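Local coordinates for 2-methyl-3-hydroxypyridine-5-carboxylic acid oxygenase (Mesorhizobium loti, PDB 3ALJ), which catalyses, as a flavin-dependent oxygenase, the oxidation of 2-methyl-3-hydroxypyridine-5-carboxylic acid, probably opening the pyridine ring, with FAD as its bound cofactor, at residues V131-L139 against W278-V286; T11-G20 against L30-E41. One frame throughout, in Å; residues are numbered along the deposited sequence. Where two conformers were deposited one is given.

Contact 1 (V131-L139 against W278-V286); sequences VAADPVGRL and WTRGKVALV
The carbonyl oxygen of Asp134, touched by CG2 of Val283 from across the contact, is gripped by two backbone N-H groups of its own turn, Gly137 N at 2.9 Å and Arg138 N at 3.2 Å. The pair marks a G1 beta bulge, and Gly137 suits it because its positive phi would press a side chain against the preceding carbonyl. The Asp134 carboxylate braces the same turn as an Asx turn, OD1 accepting Val136 N at 3.0 Å. A single hydrogen bond joins the two turns: Lys282 N reaches Pro135 O at 2.9 Å, almost straight (172°) and on a lone pair in the carbonyl plane. Its donor belongs to a type II' turn from Arg280 to Val283, in which Gly281 takes the positive phi; there a CB would run into Pro135 O. Beside this bond the Pro135 ring lies along the Arg280 side chain, CG to CG 3.6 Å, while the Arg280 guanidinium leads off to Gly167 O and the Phe168 ring. With CG anti to its carbonyl carbon (chi1 -63°), the Lys282 chain runs past the carbonyl of Val136, CE lying 3.1 Å from Val136 O, before NZ meets Glu322. Cutting this side chain back to an alanine would probably leave Glu322 without its positive mate and open a gap beside Val136 and Gly137. Val283, beta-branched as befits a strand, puts CG2 3.9 Å from Pro135 CA, a buried apolar seat for the turn. The contact thus sets the turn between strands 130-134 and 138-141 against the hairpin of strands 279-280 and 283-285; Val162 of helix 161-166 packs on both Ala133 and Val283, and the backbone of Lys282 bonds to Ile152 in strand 151-154.

Contact 2 (T11-G20 against L30-E41); sequences TRRAEVAGGG and LKQNGWDVRLHE. With FAD (flavin-adenine dinucleotide), chain B.
Strands 13-17 and 36-40 run parallel, their axes 4.7 Å apart and 14° from aligned, laddered from Arg12 O to His40 O. The Arg12 guanidinium lies flat on Trp35, centres 3.8 Å apart, planes at 25°, while Arg12 CB sits over the six-membered ring and NH1 reaches Glu316. The opposite indole face takes Leu30. Arg13 stacks on Arg38, guanidinium centres 3.6 Å apart; Asp36, gripped side-on by Arg38 NE and NH1, probably offsets the doubled charge, and a water joins it to Arg13 NE. On the sheet face that carries Arg13 and Arg38, Glu15 OE1 accepts His40 NE2 at 2.6 Å, in the imidazole plane; CG anti to the carbonyl carbon (chi1 -69°) and a bend at chi2 turn the Glu15 carboxylate there. Small Ala14 brings CB against Trp35 CE3 and Leu30 CD1, and Val16 meets Val37 and Leu39. Glu41 OE2 takes both Gly19 N (2.9 Å) and FAD O3B (2.7 Å), and OE1 FAD O2B, the ribose diol grip of a Rossmann-type fold. Glycine suits Gly18 and Gly20 because a side chain would crowd the FAD ribose and O5B. Helix 21-32 completes this beta-alpha-beta crossover, packing on Val37 and Leu39; strands 151-154 and 123-125 flank the pair.

How the contacts relate
From the N terminus, contact 2 closes first: strand 13-17 leads into helix 21-32 and returns as strand 36-40, a short loop complete by residue 41. Contact 1 opens only at residue 131 and closes a much longer loop, whose 138 intervening residues include five strands of the seven-stranded sheet. The two loops therefore follow in series, neither nested nor crossed. They meet in space all the same, where Leu139 CD2 lies 3.9 Å from Glu15 CB. Both reach the six-stranded sheet: contact 2 joins two adjacent parallel strands, whereas contact 1 fastens the small sheet of strands 130-134, 138-141 and 146-148 to the hairpin that forms the antiparallel edge of the six-stranded sheet.

Contact 1 (V131-L139 against W278-V286)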
loop_
_atom_site.group_PDB
_atom_site.type_symbol
_atom_site.label_atom_id
_atom_site.label_comp_id
_atom_site.label_asym_id
_atom_site.label_seq_id
_atom_site.Cartn_x
_atom_site.Cartn_y
_atom_site.Cartn_z
ATOM N N VAL A 131 -14.484 16.203 -7.129
ATOM C CA VAL A 131 -13.783 16.852 -8.285
ATOM C C VAL A 131 -13.184 18.173 -7.835
ATOM O O VAL A 131 -12.195 18.636 -8.485
ATOM C CB VAL A 131 -14.698 17.038 -9.533
ATOM C CG1 VAL A 131 -15.220 15.717 -10.012
ATOM C CG2 VAL A 131 -15.792 17.965 -9.202
ATOM N N ALA A 132 -13.665 18.742 -6.737
ATOM C CA ALA A 132 -13.043 19.951 -6.243
ATOM C C ALA A 132 -13.153 20.066 -4.776
ATOM O O ALA A 132 -14.096 19.509 -4.150
ATOM C CB ALA A 132 -13.617 21.212 -6.984
ATOM N N ALA A 133 -12.228 20.752 -4.141
ATOM C CA ALA A 133 -12.322 20.960 -2.681
ATOM C C ALA A 133 -11.943 22.401 -2.352
ATOM O O ALA A 133 -11.122 22.987 -3.067
ATOM C CB ALA A 133 -11.329 19.981 -1.879
ATOM N N ASP A 134 -12.449 22.893 -1.218
ATOM C CA ASP A 134 -12.138 24.279 -0.857
ATOM C C ASP A 134 -11.618 24.161 0.578
ATOM O O ASP A 134 -12.295 23.521 1.417
ATOM C CB ASP A 134 -13.441 25.093 -0.888
ATOM C CG ASP A 134 -13.220 26.561 -0.675
ATOM O OD1 ASP A 134 -12.410 26.984 0.177
ATOM O OD2 ASP A 134 -13.824 27.384 -1.381
ATOM N N PRO A 135 -10.442 24.748 0.865
ATOM C CA PRO A 135 -9.923 24.791 2.246
ATOM C C PRO A 135 -10.855 25.314 3.325
ATOM O O PRO A 135 -10.690 25.017 4.497
ATOM C CB PRO A 135 -8.768 25.767 2.160
ATOM C CG PRO A 135 -8.218 25.629 0.762
ATOM C CD PRO A 135 -9.465 25.290 -0.108
ATOM N N VAL A 136 -11.907 26.048 2.941
ATOM C CA VAL A 136 -12.809 26.474 4.031
ATOM C C VAL A 136 -13.734 25.388 4.492
ATOM O O VAL A 136 -14.483 25.544 5.470
ATOM C CB VAL A 136 -13.684 27.750 3.767
ATOM C CG1 VAL A 136 -12.863 28.837 3.185
ATOM C CG2 VAL A 136 -14.965 27.409 2.971
ATOM N N GLY A 137 -13.663 24.176 3.857
ATOM C CA GLY A 137 -14.432 23.010 4.299
ATOM C C GLY A 137 -15.583 22.658 3.364
ATOM O O GLY A 137 -16.720 22.372 3.768
ATOM N N ARG A 138 -15.286 22.654 2.060
ATOM C CA ARG A 138 -16.306 22.289 1.068
ATOM C C ARG A 138 -15.718 21.303 0.045
ATOM O O ARG A 138 -14.528 21.302 -0.274
ATOM C CB ARG A 138 -16.875 23.530 0.326
ATOM C CG ARG A 138 -17.720 24.396 1.318
ATOM C CD ARG A 138 -18.795 25.246 0.623
ATOM N NE ARG A 138 -18.166 26.122 -0.348
ATOM C CZ ARG A 138 -17.848 27.391 -0.094
ATOM N NH1 ARG A 138 -18.133 27.952 1.101
ATOM N NH2 ARG A 138 -17.250 28.109 -1.046
ATOM N N LEU A 139 -16.547 20.349 -0.340
ATOM C CA LEU A 139 -16.142 19.305 -1.274
ATOM C C LEU A 139 -17.224 19.274 -2.357
ATOM O O LEU A 139 -18.417 19.121 -2.005
ATOM C CB LEU A 139 -16.153 17.943 -0.533
ATOM C CG LEU A 139 -15.607 16.771 -1.301
ATOM C CD1 LEU A 139 -14.123 17.042 -1.555
ATOM C CD2 LEU A 139 -15.747 15.416 -0.529
ATOM N N TRP A 278 0.941 19.066 3.020
ATOM C CA TRP A 278 -0.195 18.065 2.944
ATOM C C TRP A 278 -1.505 18.618 3.369
ATOM O O TRP A 278 -2.504 17.930 3.389
ATOM C CB TRP A 278 0.129 16.851 3.856
ATOM C CG TRP A 278 1.302 16.040 3.399
ATOM C CD1 TRP A 278 2.074 16.163 2.247
ATOM C CD2 TRP A 278 1.846 14.940 4.110
ATOM N NE1 TRP A 278 3.085 15.169 2.214
ATOM C CE2 TRP A 278 2.923 14.423 3.359
ATOM C CE3 TRP A 278 1.499 14.313 5.295
ATOM C CZ2 TRP A 278 3.630 13.274 3.771
ATOM C CZ3 TRP A 278 2.223 13.213 5.736
ATOM C CH2 TRP A 278 3.255 12.703 4.972
ATOM N N THR A 279 -1.549 19.942 3.672
ATOM C CA THR A 279 -2.770 20.518 4.306
ATOM C C THR A 279 -3.050 21.883 3.698
ATOM O O THR A 279 -2.138 22.577 3.208
ATOM C CB THR A 279 -2.574 20.746 5.823
ATOM O OG1 THR A 279 -1.548 21.736 6.030
ATOM C CG2 THR A 279 -2.170 19.409 6.495
ATOM N N ARG A 280 -4.330 22.208 3.739
ATOM C CA ARG A 280 -4.707 23.611 3.391
ATOM C C ARG A 280 -6.026 23.855 4.087
ATOM O O ARG A 280 -7.027 23.290 3.754
ATOM C CB ARG A 280 -4.740 23.809 1.869
ATOM C CG ARG A 280 -4.733 25.302 1.506
ATOM C CD ARG A 280 -3.287 25.727 1.439
ATOM N NE ARG A 280 -2.484 24.889 0.553
ATOM C CZ ARG A 280 -2.363 25.057 -0.753
ATOM N NH1 ARG A 280 -1.527 24.244 -1.408
ATOM N NH2 ARG A 280 -3.004 26.012 -1.404
ATOM N N GLY A 281 -5.998 24.743 5.087
ATOM C CA GLY A 281 -7.225 24.945 5.820
ATOM C C GLY A 281 -7.757 23.658 6.455
ATOM O O GLY A 281 -7.052 23.053 7.329
ATOM N N LYS A 282 -8.993 23.309 6.150
ATOM C CA LYS A 282 -9.630 22.123 6.703
ATOM C C LYS A 282 -9.414 20.874 5.795
ATOM O O LYS A 282 -10.041 19.890 6.095
ATOM C CB LYS A 282 -11.109 22.327 6.906
ATOM C CG LYS A 282 -11.430 23.492 7.965
ATOM C CD LYS A 282 -12.975 23.796 7.875
ATOM C CE LYS A 282 -13.428 25.212 8.363
ATOM N NZ LYS A 282 -12.965 25.245 9.716
ATOM N N VAL A 283 -8.535 20.999 4.808
ATOM C CA VAL A 283 -8.258 19.844 3.883
ATOM C C VAL A 283 -6.929 19.209 4.267
ATOM O O VAL A 283 -5.897 19.844 4.382
ATOM C CB VAL A 283 -8.143 20.385 2.456
ATOM C CG1 VAL A 283 -7.701 19.233 1.508
ATOM C CG2 VAL A 283 -9.556 20.938 1.984
ATOM N N ALA A 284 -6.954 17.847 4.415
ATOM C CA ALA A 284 -5.701 17.054 4.603
ATOM C C ALA A 284 -5.629 16.061 3.499
ATOM O O ALA A 284 -6.621 15.341 3.188
ATOM C CB ALA A 284 -5.760 16.319 5.873
ATOM N N LEU A 285 -4.442 15.997 2.923
ATOM C CA LEU A 285 -4.129 14.979 1.843
ATOM C C LEU A 285 -3.444 13.785 2.517
ATOM O O LEU A 285 -2.450 13.969 3.227
ATOM C CB LEU A 285 -3.169 15.579 0.825
ATOM C CG LEU A 285 -3.777 16.865 0.178
ATOM C CD1 LEU A 285 -2.748 17.358 -0.852
ATOM C CD2 LEU A 285 -5.143 16.631 -0.503
ATOM N N VAL A 286 -3.932 12.581 2.248
ATOM C CA VAL A 286 -3.453 11.323 2.967
ATOM C C VAL A 286 -3.140 10.294 1.929
ATOM O O VAL A 286 -3.987 10.086 1.035
ATOM C CB VAL A 286 -4.525 10.753 3.951
ATOM C CG1 VAL A 286 -4.851 11.859 5.079
ATOM C CG2 VAL A 286 -5.761 10.008 3.276
#

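Contact 2 (T11-G20 against L30-E41)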
loop_
_atom_site.group_PDB
_atom_site.type_symbol
_atom_site.label_atom_id
_atom_site.label_comp_id
_atom_site.label_asym_id
_atom_site.label_seq_id
_atom_site.Cartn_x
_atom_site.Cartn_y
_atom_site.Cartn_z
ATOM N N THR A 11 -21.396 17.575 17.181
ATOM C CA THR A 11 -20.819 16.455 16.303
ATOM C C THR A 11 -20.146 17.023 15.036
ATOM O O THR A 11 -20.806 17.564 14.173
ATOM C CB THR A 11 -21.863 15.461 15.719
ATOM O OG1 THR A 11 -22.639 14.895 16.777
ATOM C CG2 THR A 11 -21.136 14.258 15.092
ATOM N N ARG A 12 -18.846 16.813 14.969
ATOM C CA ARG A 12 -17.964 17.196 13.891
ATOM C C ARG A 12 -18.259 16.317 12.637
ATOM O O ARG A 12 -18.513 15.152 12.751
ATOM C CB ARG A 12 -16.578 16.875 14.429
ATOM C CG ARG A 12 -16.216 17.545 15.764
ATOM C CD ARG A 12 -14.816 16.987 16.152
ATOM N NE ARG A 12 -14.825 15.667 16.801
ATOM C CZ ARG A 12 -13.713 15.088 17.297
ATOM N NH1 ARG A 12 -13.794 13.933 17.886
ATOM N NH2 ARG A 12 -12.577 15.725 17.217
ATOM N N ARG A 13 -18.232 16.934 11.462
ATOM C CA ARG A 13 -18.473 16.215 10.239
ATOM C C ARG A 13 -17.185 16.137 9.342
ATOM O O ARG A 13 -16.520 17.132 9.191
ATOM C CB ARG A 13 -19.569 16.953 9.455
ATOM C CG ARG A 13 -20.038 16.010 8.278
ATOM C CD ARG A 13 -21.137 16.403 7.414
ATOM N NE ARG A 13 -22.295 16.460 8.267
ATOM C CZ ARG A 13 -23.429 16.956 7.808
ATOM N NH1 ARG A 13 -24.485 17.081 8.655
ATOM N NH2 ARG A 13 -23.505 17.346 6.539
ATOM N N ALA A 14 -16.927 14.916 8.858
ATOM C CA ALA A 14 -15.792 14.758 7.906
ATOM C C ALA A 14 -16.378 14.181 6.615
ATOM O O ALA A 14 -17.199 13.293 6.610
ATOM C CB ALA A 14 -14.828 13.780 8.541
ATOM N N GLU A 15 -15.786 14.707 5.531
ATOM C CA GLU A 15 -16.091 14.121 4.166
ATOM C C GLU A 15 -14.721 13.617 3.655
ATOM O O GLU A 15 -13.741 14.357 3.582
ATOM C CB GLU A 15 -16.640 15.249 3.234
ATOM C CG GLU A 15 -18.027 15.727 3.661
ATOM C CD GLU A 15 -19.110 14.788 3.263
ATOM O OE1 GLU A 15 -18.825 13.740 2.649
ATOM O OE2 GLU A 15 -20.274 15.065 3.552
ATOM N N VAL A 16 -14.696 12.324 3.295
ATOM C CA VAL A 16 -13.487 11.646 2.860
ATOM C C VAL A 16 -13.656 11.328 1.403
ATOM O O VAL A 16 -14.707 10.707 0.987
ATOM C CB VAL A 16 -13.305 10.371 3.678
ATOM C CG1 VAL A 16 -12.067 9.583 3.175
ATOM C CG2 VAL A 16 -13.211 10.640 5.159
ATOM N N ALA A 17 -12.730 11.763 0.568
ATOM C CA ALA A 17 -12.680 11.358 -0.837
ATOM C C ALA A 17 -11.706 10.197 -1.011
ATOM O O ALA A 17 -10.486 10.381 -0.793
ATOM C CB ALA A 17 -12.146 12.635 -1.602
ATOM N N GLY A 18 -12.252 9.089 -1.539
ATOM C CA GLY A 18 -11.418 7.888 -1.863
ATOM C C GLY A 18 -11.672 6.772 -0.912
ATOM O O GLY A 18 -11.621 6.923 0.312
ATOM N N GLY A 19 -11.933 5.629 -1.477
ATOM C CA GLY A 19 -12.191 4.380 -0.670
ATOM C C GLY A 19 -11.108 3.371 -0.752
ATOM O O GLY A 19 -11.375 2.188 -0.758
ATOM N N GLY A 20 -9.884 3.848 -0.855
ATOM C CA GLY A 20 -8.723 2.941 -0.691
ATOM C C GLY A 20 -8.280 2.793 0.731
ATOM O O GLY A 20 -9.031 3.054 1.689
ATOM N N LEU A 30 -11.875 8.065 12.376
ATOM C CA LEU A 30 -12.651 9.273 12.721
ATOM C C LEU A 30 -13.955 8.800 13.272
ATOM O O LEU A 30 -14.416 9.357 14.313
ATOM C CB LEU A 30 -12.813 10.181 11.452
ATOM C CG LEU A 30 -11.531 10.801 11.025
ATOM C CD1 LEU A 30 -11.777 11.349 9.546
ATOM C CD2 LEU A 30 -11.058 11.909 11.944
ATOM N N LYS A 31 -14.614 7.795 12.666
ATOM C CA LYS A 31 -15.947 7.327 13.176
ATOM C C LYS A 31 -15.787 6.773 14.624
ATOM O O LYS A 31 -16.668 7.021 15.474
ATOM C CB LYS A 31 -16.556 6.277 12.216
ATOM C CG LYS A 31 -18.011 5.834 12.517
ATOM C CD LYS A 31 -18.985 7.026 12.167
ATOM C CE LYS A 31 -20.331 6.360 12.513
ATOM N NZ LYS A 31 -21.412 7.376 12.324
ATOM N N GLN A 32 -14.665 6.123 14.910
ATOM C CA GLN A 32 -14.494 5.575 16.301
ATOM C C GLN A 32 -14.335 6.700 17.267
ATOM O O GLN A 32 -14.742 6.514 18.435
ATOM C CB GLN A 32 -13.208 4.696 16.337
ATOM C CG GLN A 32 -13.369 3.365 15.675
ATOM C CD GLN A 32 -12.123 2.472 15.751
ATOM O OE1 GLN A 32 -12.262 1.241 15.679
ATOM N NE2 GLN A 32 -10.931 3.076 15.933
ATOM N N ASN A 33 -13.839 7.842 16.858
ATOM C CA ASN A 33 -13.742 9.001 17.728
ATOM C C ASN A 33 -15.015 9.879 17.756
ATOM O O ASN A 33 -14.960 10.990 18.338
ATOM C CB ASN A 33 -12.564 9.837 17.247
ATOM C CG ASN A 33 -11.203 9.181 17.602
ATOM O OD1 ASN A 33 -10.091 9.636 17.149
ATOM N ND2 ASN A 33 -11.266 8.224 18.521
ATOM N N GLY A 34 -16.082 9.434 17.131
ATOM C CA GLY A 34 -17.381 10.173 17.261
ATOM C C GLY A 34 -17.614 11.165 16.121
ATOM O O GLY A 34 -18.642 11.841 16.122
ATOM N N TRP A 35 -16.759 11.205 15.091
ATOM C CA TRP A 35 -17.085 12.035 13.890
ATOM C C TRP A 35 -18.264 11.433 13.150
ATOM O O TRP A 35 -18.459 10.233 13.037
ATOM C CB TRP A 35 -15.876 12.103 12.950
ATOM C CG TRP A 35 -14.746 12.889 13.438
ATOM C CD1 TRP A 35 -13.749 12.565 14.392
ATOM C CD2 TRP A 35 -14.407 14.175 12.955
ATOM N NE1 TRP A 35 -12.896 13.564 14.513
ATOM C CE2 TRP A 35 -13.237 14.605 13.641
ATOM C CE3 TRP A 35 -14.959 15.033 11.974
ATOM C CZ2 TRP A 35 -12.560 15.842 13.401
ATOM C CZ3 TRP A 35 -14.288 16.268 11.774
ATOM C CH2 TRP A 35 -13.137 16.674 12.481
ATOM N N ASP A 36 -19.017 12.389 12.526
ATOM C CA ASP A 36 -19.980 12.002 11.541
ATOM C C ASP A 36 -19.188 11.913 10.208
ATOM O O ASP A 36 -18.897 12.977 9.686
ATOM C CB ASP A 36 -21.133 13.043 11.469
ATOM C CG ASP A 36 -22.160 12.684 10.351
ATOM O OD1 ASP A 36 -22.052 11.665 9.637
ATOM O OD2 ASP A 36 -23.258 13.373 10.319
ATOM N N VAL A 37 -18.917 10.730 9.713
ATOM C CA VAL A 37 -18.069 10.566 8.524
ATOM C C VAL A 37 -18.782 9.985 7.357
ATOM O O VAL A 37 -19.474 8.943 7.445
ATOM C CB VAL A 37 -17.001 9.421 8.804
ATOM C CG1 VAL A 37 -15.962 9.427 7.636
ATOM C CG2 VAL A 37 -16.361 9.565 10.021
ATOM N N ARG A 38 -18.599 10.642 6.191
ATOM C CA ARG A 38 -19.138 10.103 4.976
ATOM C C ARG A 38 -17.964 9.901 4.005
ATOM O O ARG A 38 -17.004 10.762 4.015
ATOM C CB ARG A 38 -20.103 11.131 4.341
ATOM C CG ARG A 38 -21.328 11.394 5.331
ATOM C CD ARG A 38 -21.093 12.713 6.039
ATOM N NE ARG A 38 -22.147 12.994 7.053
ATOM C CZ ARG A 38 -23.343 13.502 6.727
ATOM N NH1 ARG A 38 -24.175 13.767 7.723
ATOM N NH2 ARG A 38 -23.675 13.809 5.439
ATOM N N LEU A 39 -17.957 8.813 3.277
ATOM C CA LEU A 39 -16.834 8.489 2.326
ATOM C C LEU A 39 -17.360 8.355 0.947
ATOM O O LEU A 39 -18.444 7.724 0.729
ATOM C CB LEU A 39 -16.176 7.169 2.822
ATOM C CG LEU A 39 -15.012 6.709 1.910
ATOM C CD1 LEU A 39 -13.873 6.084 2.804
ATOM C CD2 LEU A 39 -15.382 5.753 0.849
ATOM N N HIS A 40 -16.627 8.910 -0.009
ATOM C CA HIS A 40 -17.007 8.942 -1.404
ATOM C C HIS A 40 -15.999 8.183 -2.269
ATOM O O HIS A 40 -14.825 8.657 -2.373
ATOM C CB HIS A 40 -17.133 10.382 -1.845
ATOM C CG HIS A 40 -18.120 11.157 -1.026
ATOM N ND1 HIS A 40 -19.491 11.179 -1.311
ATOM C CD2 HIS A 40 -17.958 11.781 0.181
ATOM C CE1 HIS A 40 -20.112 11.845 -0.319
ATOM N NE2 HIS A 40 -19.202 12.260 0.569
ATOM N N GLU A 41 -16.415 7.084 -2.862
ATOM C CA GLU A 41 -15.552 6.350 -3.801
ATOM C C GLU A 41 -16.019 6.603 -5.252
ATOM O O GLU A 41 -17.217 6.333 -5.514
ATOM C CB GLU A 41 -15.616 4.816 -3.435
ATOM C CG GLU A 41 -15.033 3.917 -4.497
ATOM C CD GLU A 41 -13.607 4.280 -4.873
ATOM O OE1 GLU A 41 -13.243 4.379 -6.065
ATOM O OE2 GLU A 41 -12.763 4.407 -3.922
HETATM P PA FAD B . -5.489 4.142 -3.554
HETATM O O1A FAD B . -5.268 2.767 -3.005
HETATM O O2A FAD B . -5.082 4.445 -4.877
HETATM O O5B FAD B . -7.042 4.428 -3.385
HETATM C C5B FAD B . -7.634 5.684 -3.854
HETATM C C4B FAD B . -9.093 5.306 -4.004
HETATM O O4B FAD B . -9.686 6.596 -4.384
HETATM C C3B FAD B . -9.405 4.391 -5.129
HETATM O O3B FAD B . -10.357 3.383 -4.732
HETATM C C2B FAD B . -9.909 5.354 -6.264
HETATM O O2B FAD B . -10.850 4.736 -7.160
HETATM C C1B FAD B . -10.641 6.412 -5.507
HETATM N N9A FAD B . -10.606 7.704 -6.114
HETATM C C8A FAD B . -9.660 8.265 -6.942
HETATM N N7A FAD B . -9.958 9.540 -7.236
HETATM C C5A FAD B . -11.149 9.811 -6.581
HETATM C C6A FAD B . -11.894 10.978 -6.434
HETATM N N6A FAD B . -11.524 12.133 -7.084
HETATM N N1A FAD B . -12.992 10.895 -5.680
HETATM C C2A FAD B . -13.389 9.766 -5.082
HETATM N N3A FAD B . -12.688 8.598 -5.148
HETATM C C4A FAD B . -11.547 8.669 -5.889
HETATM N N1 FAD B . 2.168 -0.710 -0.162
HETATM C C2 FAD B . 2.347 -1.467 0.905
HETATM O O2 FAD B . 2.115 -1.078 2.060
HETATM N N3 FAD B . 2.834 -2.766 0.760
HETATM C C4 FAD B . 3.102 -3.311 -0.497
HETATM O O4 FAD B . 3.398 -4.561 -0.582
HETATM C C4X FAD B . 2.923 -2.485 -1.592
HETATM N N5 FAD B . 3.295 -2.955 -2.899
HETATM C C5X FAD B . 3.177 -2.098 -3.978
HETATM C C6 FAD B . 3.629 -2.485 -5.251
HETATM C C7 FAD B . 3.453 -1.664 -6.335
HETATM C C7M FAD B . 3.950 -2.135 -7.732
HETATM C C8 FAD B . 2.897 -0.412 -6.182
HETATM C C8M FAD B . 2.718 0.559 -7.372
HETATM C C9 FAD B . 2.448 -0.007 -4.917
HETATM C C9A FAD B . 2.626 -0.837 -3.783
HETATM N N10 FAD B . 2.207 -0.423 -2.443
HETATM C C10 FAD B . 2.408 -1.229 -1.387
HETATM C "C1'" FAD B . 1.623 0.990 -2.257
HETATM C "C2'" FAD B . 0.106 0.893 -2.173
HETATM O "O2'" FAD B . -0.395 0.241 -3.358
HETATM C "C3'" FAD B . -0.494 2.312 -2.177
HETATM O "O3'" FAD B . 0.447 3.182 -1.442
HETATM C "C4'" FAD B . -1.783 2.430 -1.477
HETATM O "O4'" FAD B . -2.738 1.613 -2.212
HETATM C "C5'" FAD B . -2.308 3.829 -1.500
HETATM O "O5'" FAD B . -3.565 3.855 -0.832
HETATM P P FAD B . -4.449 5.151 -1.026
HETATM O O1P FAD B . -5.692 4.878 -0.292
HETATM O O2P FAD B . -3.685 6.405 -0.733
HETATM O O3P FAD B . -4.731 5.216 -2.617
HETATM O O HOH W 1 -22.785 16.160 11.045
HETATM O O HOH W 2 -22.342 13.540 2.948
#